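Local atomic coordinates of DNA-(apurinic or apyrimidinic site) endonuclease 2 (Xenopus laevis, PDB entry 6WCD), a protein that acts as a DNA-repair nuclease, a 3'-5' exonuclease that also weakly incises the backbone at apurinic/apyrimidinic sites, using magnesium or manganese. Residues A[46-60]-A[69-83]. Numbering follows the deposited sequence.
Sequences SAIVEGYNSYFSFSR and ATFCKSSTTPQAAEE. With BU1 (1,4-butanediol), chain D; EDO (1,2-ethanediol), chain E.
With CG swung anti to the carbonyl carbon, Phe56 (chi1 -83°) lays one ring face over Ala69, and Phe71 (chi1 -72°) offers a face to Ser54 from the neighbouring strand. Ala69 CB sits over the centre of the Phe56 ring, 3.4 Å from its centroid, whereas Ser54 CB lies toward the rim of the Phe71 ring; both are CH-pi contacts. The two rings meet obliquely, with Phe56 CE1 3.8 Å from Phe71 CZ, and Val49 CG2 and Leu22 of helix 18-25 also pack against Phe71. On this side Ser54 OG also donates a hydrogen bond to Ala47 O at 2.5 Å, within the same segment, tying the end of helix 44-47 to the strand.

Asn53, Tyr55, Thr70 and Cys72 occupy the other face. The Tyr55 ring reaches across to Pro78 and Ala81, where its CZ meets Pro78 CG at 3.6 Å and its CD1 packs on Ala81 CB. Its hydroxyl donates to Asn53 OD1 (2.7 Å), and Asn53 ND2 makes a weak bond to Thr77 OG1.

Farther along, Arg60 grips Glu83 end-on, NH1 to OE1 at 2.9 Å and NH2 to OE2, each on a syn lone pair, the guanidinium and carboxylate planes turned 37° apart. Ser57 OG donates to the anti lone pair of Glu83 OE1 at 2.7 Å, so that oxygen is held by two donors.

Four backbone bonds, paired at Asn53-Cys72 and Tyr55-Thr70, make strands 53-57 and 69-72 an antiparallel beta hairpin at the edge of one sheet; Tyr55 bridges to strand 80-83 of the second, as in the two-sheet sandwich of the DNase I-like nuclease fold.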
# COMPACT_ATOMS: atom_id res chain seq x y z
N SER A 46 -0.34 -18.63 -2.52
CA SER A 46 -0.53 -17.28 -2.03
C SER A 46 -0.04 -16.26 -3.04
O SER A 46 -0.42 -15.10 -2.94
CB SER A 46 0.19 -17.11 -0.71
OG SER A 46 -0.40 -17.89 0.31
N ALA A 47 0.79 -16.64 -3.98
CA ALA A 47 1.40 -15.70 -4.92
C ALA A 47 0.71 -15.70 -6.26
O ALA A 47 0.60 -14.62 -6.88
CB ALA A 47 2.87 -16.02 -5.10
N ILE A 48 0.26 -16.83 -6.76
CA ILE A 48 -0.29 -16.96 -8.10
C ILE A 48 -1.75 -17.34 -7.96
O ILE A 48 -2.09 -18.43 -7.46
CB ILE A 48 0.50 -17.97 -8.94
CG1 ILE A 48 1.90 -17.37 -9.15
CG2 ILE A 48 -0.14 -18.15 -10.32
CD1 ILE A 48 2.86 -18.24 -9.87
N VAL A 49 -2.65 -16.43 -8.35
CA VAL A 49 -4.07 -16.65 -8.22
C VAL A 49 -4.72 -16.52 -9.60
O VAL A 49 -4.49 -15.52 -10.30
CB VAL A 49 -4.68 -15.61 -7.24
CG1 VAL A 49 -6.14 -15.85 -7.10
CG2 VAL A 49 -4.00 -15.71 -5.89
N GLU A 50 -5.56 -17.47 -9.92
CA GLU A 50 -6.29 -17.46 -11.20
C GLU A 50 -7.06 -16.16 -11.36
O GLU A 50 -7.80 -15.76 -10.45
CB GLU A 50 -7.25 -18.64 -11.27
CG GLU A 50 -7.96 -18.73 -12.61
CD GLU A 50 -9.06 -19.78 -12.61
OE1 GLU A 50 -9.01 -20.69 -11.76
OE2 GLU A 50 -9.99 -19.67 -13.44
N GLY A 51 -6.92 -15.52 -12.53
CA GLY A 51 -7.58 -14.26 -12.78
C GLY A 51 -6.80 -13.01 -12.41
O GLY A 51 -7.30 -11.89 -12.63
N TYR A 52 -5.61 -13.14 -11.84
CA TYR A 52 -4.83 -12.00 -11.44
C TYR A 52 -3.39 -12.19 -11.87
O TYR A 52 -2.90 -13.32 -12.00
CB TYR A 52 -4.80 -11.79 -9.93
CG TYR A 52 -6.18 -11.58 -9.33
CD1 TYR A 52 -6.96 -12.68 -9.01
CD2 TYR A 52 -6.72 -10.32 -9.15
CE1 TYR A 52 -8.26 -12.53 -8.48
CE2 TYR A 52 -8.05 -10.15 -8.63
CZ TYR A 52 -8.77 -11.27 -8.32
OH TYR A 52 -10.08 -11.07 -7.85
N ASN A 53 -2.70 -11.06 -12.09
CA ASN A 53 -1.26 -11.04 -12.20
C ASN A 53 -0.75 -10.24 -11.02
O ASN A 53 -1.30 -9.18 -10.69
CB ASN A 53 -0.75 -10.49 -13.54
CG ASN A 53 -1.32 -9.15 -13.97
OD1 ASN A 53 -0.64 -8.10 -13.88
ND2 ASN A 53 -2.55 -9.15 -14.47
N SER A 54 0.25 -10.78 -10.32
CA SER A 54 0.63 -10.20 -9.04
C SER A 54 2.10 -9.87 -8.95
O SER A 54 2.94 -10.45 -9.63
CB SER A 54 0.26 -11.12 -7.89
OG SER A 54 1.04 -12.34 -7.92
N TYR A 55 2.38 -8.95 -8.02
CA TYR A 55 3.69 -8.29 -7.83
C TYR A 55 3.94 -8.21 -6.34
O TYR A 55 3.24 -7.50 -5.63
CB TYR A 55 3.69 -6.90 -8.49
CG TYR A 55 3.23 -7.01 -9.93
CD1 TYR A 55 4.15 -7.27 -10.95
CD2 TYR A 55 1.86 -7.01 -10.25
CE1 TYR A 55 3.74 -7.53 -12.26
CE2 TYR A 55 1.44 -7.28 -11.53
CZ TYR A 55 2.39 -7.53 -12.53
OH TYR A 55 2.01 -7.82 -13.82
N PHE A 56 4.95 -8.93 -5.89
CA PHE A 56 5.27 -9.05 -4.46
C PHE A 56 6.58 -8.35 -4.17
O PHE A 56 7.51 -8.39 -5.00
CB PHE A 56 5.41 -10.51 -4.01
CG PHE A 56 4.13 -11.20 -3.69
CD1 PHE A 56 3.16 -11.41 -4.61
CD2 PHE A 56 3.93 -11.69 -2.42
CE1 PHE A 56 1.96 -12.06 -4.29
CE2 PHE A 56 2.78 -12.34 -2.08
CZ PHE A 56 1.79 -12.57 -3.03
N SER A 57 6.70 -7.83 -2.98
CA SER A 57 8.00 -7.56 -2.38
C SER A 57 8.13 -8.47 -1.19
O SER A 57 7.29 -8.48 -0.31
CB SER A 57 8.13 -6.10 -1.97
OG SER A 57 9.47 -5.87 -1.46
N PHE A 58 9.17 -9.28 -1.22
CA PHE A 58 9.46 -10.25 -0.18
C PHE A 58 10.53 -9.74 0.77
O PHE A 58 11.57 -9.24 0.33
CB PHE A 58 9.98 -11.52 -0.82
CG PHE A 58 9.09 -12.13 -1.84
CD1 PHE A 58 7.98 -12.84 -1.48
CD2 PHE A 58 9.42 -12.06 -3.19
CE1 PHE A 58 7.17 -13.46 -2.39
CE2 PHE A 58 8.61 -12.64 -4.16
CZ PHE A 58 7.50 -13.38 -3.76
N SER A 59 10.30 -9.92 2.06
CA SER A 59 11.33 -9.57 3.02
C SER A 59 12.56 -10.42 2.79
O SER A 59 12.47 -11.63 2.55
CB SER A 59 10.84 -9.80 4.41
OG SER A 59 11.89 -9.73 5.34
N ARG A 60 13.73 -9.83 2.97
CA ARG A 60 14.95 -10.57 2.83
C ARG A 60 15.61 -10.78 4.18
O ARG A 60 16.69 -11.35 4.24
CB ARG A 60 15.91 -9.78 1.94
CG ARG A 60 15.51 -9.76 0.48
CD ARG A 60 15.86 -8.46 -0.19
NE ARG A 60 15.75 -8.54 -1.64
CZ ARG A 60 14.60 -8.52 -2.32
NH1 ARG A 60 13.44 -8.43 -1.68
NH2 ARG A 60 14.62 -8.59 -3.64
N ALA A 69 1.99 -7.09 -1.49
CA ALA A 69 1.66 -7.67 -2.78
C ALA A 69 0.58 -6.83 -3.41
O ALA A 69 -0.37 -6.41 -2.76
CB ALA A 69 1.17 -9.11 -2.67
N THR A 70 0.68 -6.62 -4.73
CA THR A 70 -0.36 -6.00 -5.53
C THR A 70 -0.85 -6.99 -6.56
O THR A 70 -0.04 -7.55 -7.33
CB THR A 70 0.17 -4.73 -6.18
OG1 THR A 70 0.48 -3.81 -5.14
CG2 THR A 70 -0.83 -4.11 -7.12
N PHE A 71 -2.15 -7.25 -6.52
CA PHE A 71 -2.83 -8.15 -7.43
C PHE A 71 -3.64 -7.32 -8.41
O PHE A 71 -4.44 -6.49 -8.02
CB PHE A 71 -3.76 -9.10 -6.67
CG PHE A 71 -3.07 -10.15 -5.89
CD1 PHE A 71 -2.61 -9.90 -4.61
CD2 PHE A 71 -2.92 -11.38 -6.44
CE1 PHE A 71 -1.93 -10.98 -3.88
CE2 PHE A 71 -2.28 -12.40 -5.76
CZ PHE A 71 -1.80 -12.18 -4.51
N CYS A 72 -3.45 -7.60 -9.69
CA CYS A 72 -4.12 -6.88 -10.76
C CYS A 72 -4.98 -7.83 -11.60
O CYS A 72 -4.55 -8.91 -11.96
CB CYS A 72 -3.08 -6.23 -11.68
SG CYS A 72 -2.02 -5.09 -10.85
N LYS A 73 -6.22 -7.42 -11.94
CA LYS A 73 -6.96 -8.12 -12.95
C LYS A 73 -6.34 -7.88 -14.33
O LYS A 73 -5.49 -7.02 -14.51
CB LYS A 73 -8.43 -7.69 -12.91
CG LYS A 73 -9.14 -8.12 -11.65
CD LYS A 73 -10.65 -7.91 -11.70
CE LYS A 73 -11.31 -8.61 -10.51
NZ LYS A 73 -12.75 -8.20 -10.36
N SER A 74 -6.77 -8.67 -15.31
CA SER A 74 -6.29 -8.49 -16.69
C SER A 74 -6.50 -7.08 -17.19
O SER A 74 -5.69 -6.58 -17.98
CB SER A 74 -6.99 -9.51 -17.62
OG SER A 74 -8.38 -9.28 -17.69
N SER A 75 -7.56 -6.41 -16.72
CA SER A 75 -7.89 -5.04 -17.10
C SER A 75 -6.83 -4.03 -16.69
O SER A 75 -6.73 -2.94 -17.33
CB SER A 75 -9.20 -4.62 -16.41
OG SER A 75 -9.07 -4.62 -14.99
N THR A 76 -6.01 -4.33 -15.69
CA THR A 76 -5.09 -3.37 -15.13
C THR A 76 -3.65 -3.83 -15.15
O THR A 76 -2.85 -3.32 -14.37
CB THR A 76 -5.45 -3.03 -13.68
OG1 THR A 76 -5.60 -4.24 -12.94
CG2 THR A 76 -6.69 -2.27 -13.65
N THR A 77 -3.31 -4.81 -15.99
CA THR A 77 -1.94 -5.27 -16.06
C THR A 77 -1.02 -4.06 -16.18
O THR A 77 -1.18 -3.27 -17.11
CB THR A 77 -1.77 -6.20 -17.25
OG1 THR A 77 -2.70 -7.31 -17.13
CG2 THR A 77 -0.38 -6.77 -17.34
N PRO A 78 -0.04 -3.91 -15.31
CA PRO A 78 0.80 -2.72 -15.31
C PRO A 78 1.84 -2.70 -16.41
O PRO A 78 2.38 -3.73 -16.82
CB PRO A 78 1.45 -2.74 -13.92
CG PRO A 78 1.47 -4.16 -13.54
CD PRO A 78 0.23 -4.76 -14.12
N GLN A 79 2.15 -1.48 -16.85
CA GLN A 79 3.22 -1.30 -17.81
C GLN A 79 4.58 -1.44 -17.17
O GLN A 79 5.56 -1.76 -17.86
CB GLN A 79 3.08 0.07 -18.50
CG GLN A 79 1.99 0.15 -19.59
CD GLN A 79 0.55 0.14 -19.11
OE1 GLN A 79 0.25 0.41 -17.95
NE2 GLN A 79 -0.38 -0.15 -20.03
N ALA A 80 4.68 -1.22 -15.86
CA ALA A 80 5.93 -1.28 -15.15
C ALA A 80 5.64 -1.65 -13.71
O ALA A 80 4.56 -1.41 -13.18
CB ALA A 80 6.68 0.05 -15.20
N ALA A 81 6.64 -2.22 -13.05
CA ALA A 81 6.49 -2.61 -11.65
C ALA A 81 7.87 -2.74 -11.02
O ALA A 81 8.83 -3.16 -11.67
CB ALA A 81 5.74 -3.95 -11.49
N GLU A 82 7.97 -2.36 -9.76
CA GLU A 82 9.26 -2.32 -9.08
C GLU A 82 9.09 -2.53 -7.59
O GLU A 82 8.16 -1.99 -7.00
CB GLU A 82 9.91 -0.95 -9.36
CG GLU A 82 11.34 -0.83 -8.91
CD GLU A 82 12.00 0.52 -9.31
OE1 GLU A 82 11.45 1.25 -10.15
OE2 GLU A 82 13.08 0.81 -8.78
N GLU A 83 10.03 -3.25 -6.96
CA GLU A 83 10.06 -3.45 -5.53
C GLU A 83 10.79 -2.28 -4.86
O GLU A 83 11.82 -1.80 -5.36
CB GLU A 83 10.85 -4.72 -5.20
CG GLU A 83 10.19 -5.98 -4.97
CD GLU A 83 11.23 -6.93 -4.34
OE1 GLU A 83 11.26 -7.05 -3.10
OE2 GLU A 83 12.06 -7.49 -5.10
C1 BU1 D . -12.50 -2.93 -16.85
C2 BU1 D . -11.89 -2.66 -15.47
C3 BU1 D . -12.67 -1.60 -14.70
C4 BU1 D . -12.11 -0.22 -15.03
O5 BU1 D . -11.87 -2.16 -17.85
O6 BU1 D . -12.97 0.85 -14.69
C1 EDO E . -11.80 -15.97 -12.89
O1 EDO E . -12.09 -17.29 -12.40
C2 EDO E . -10.64 -16.05 -13.89
O2 EDO E . -10.62 -14.86 -14.69
O HOH W 1 -8.60 -10.91 -14.79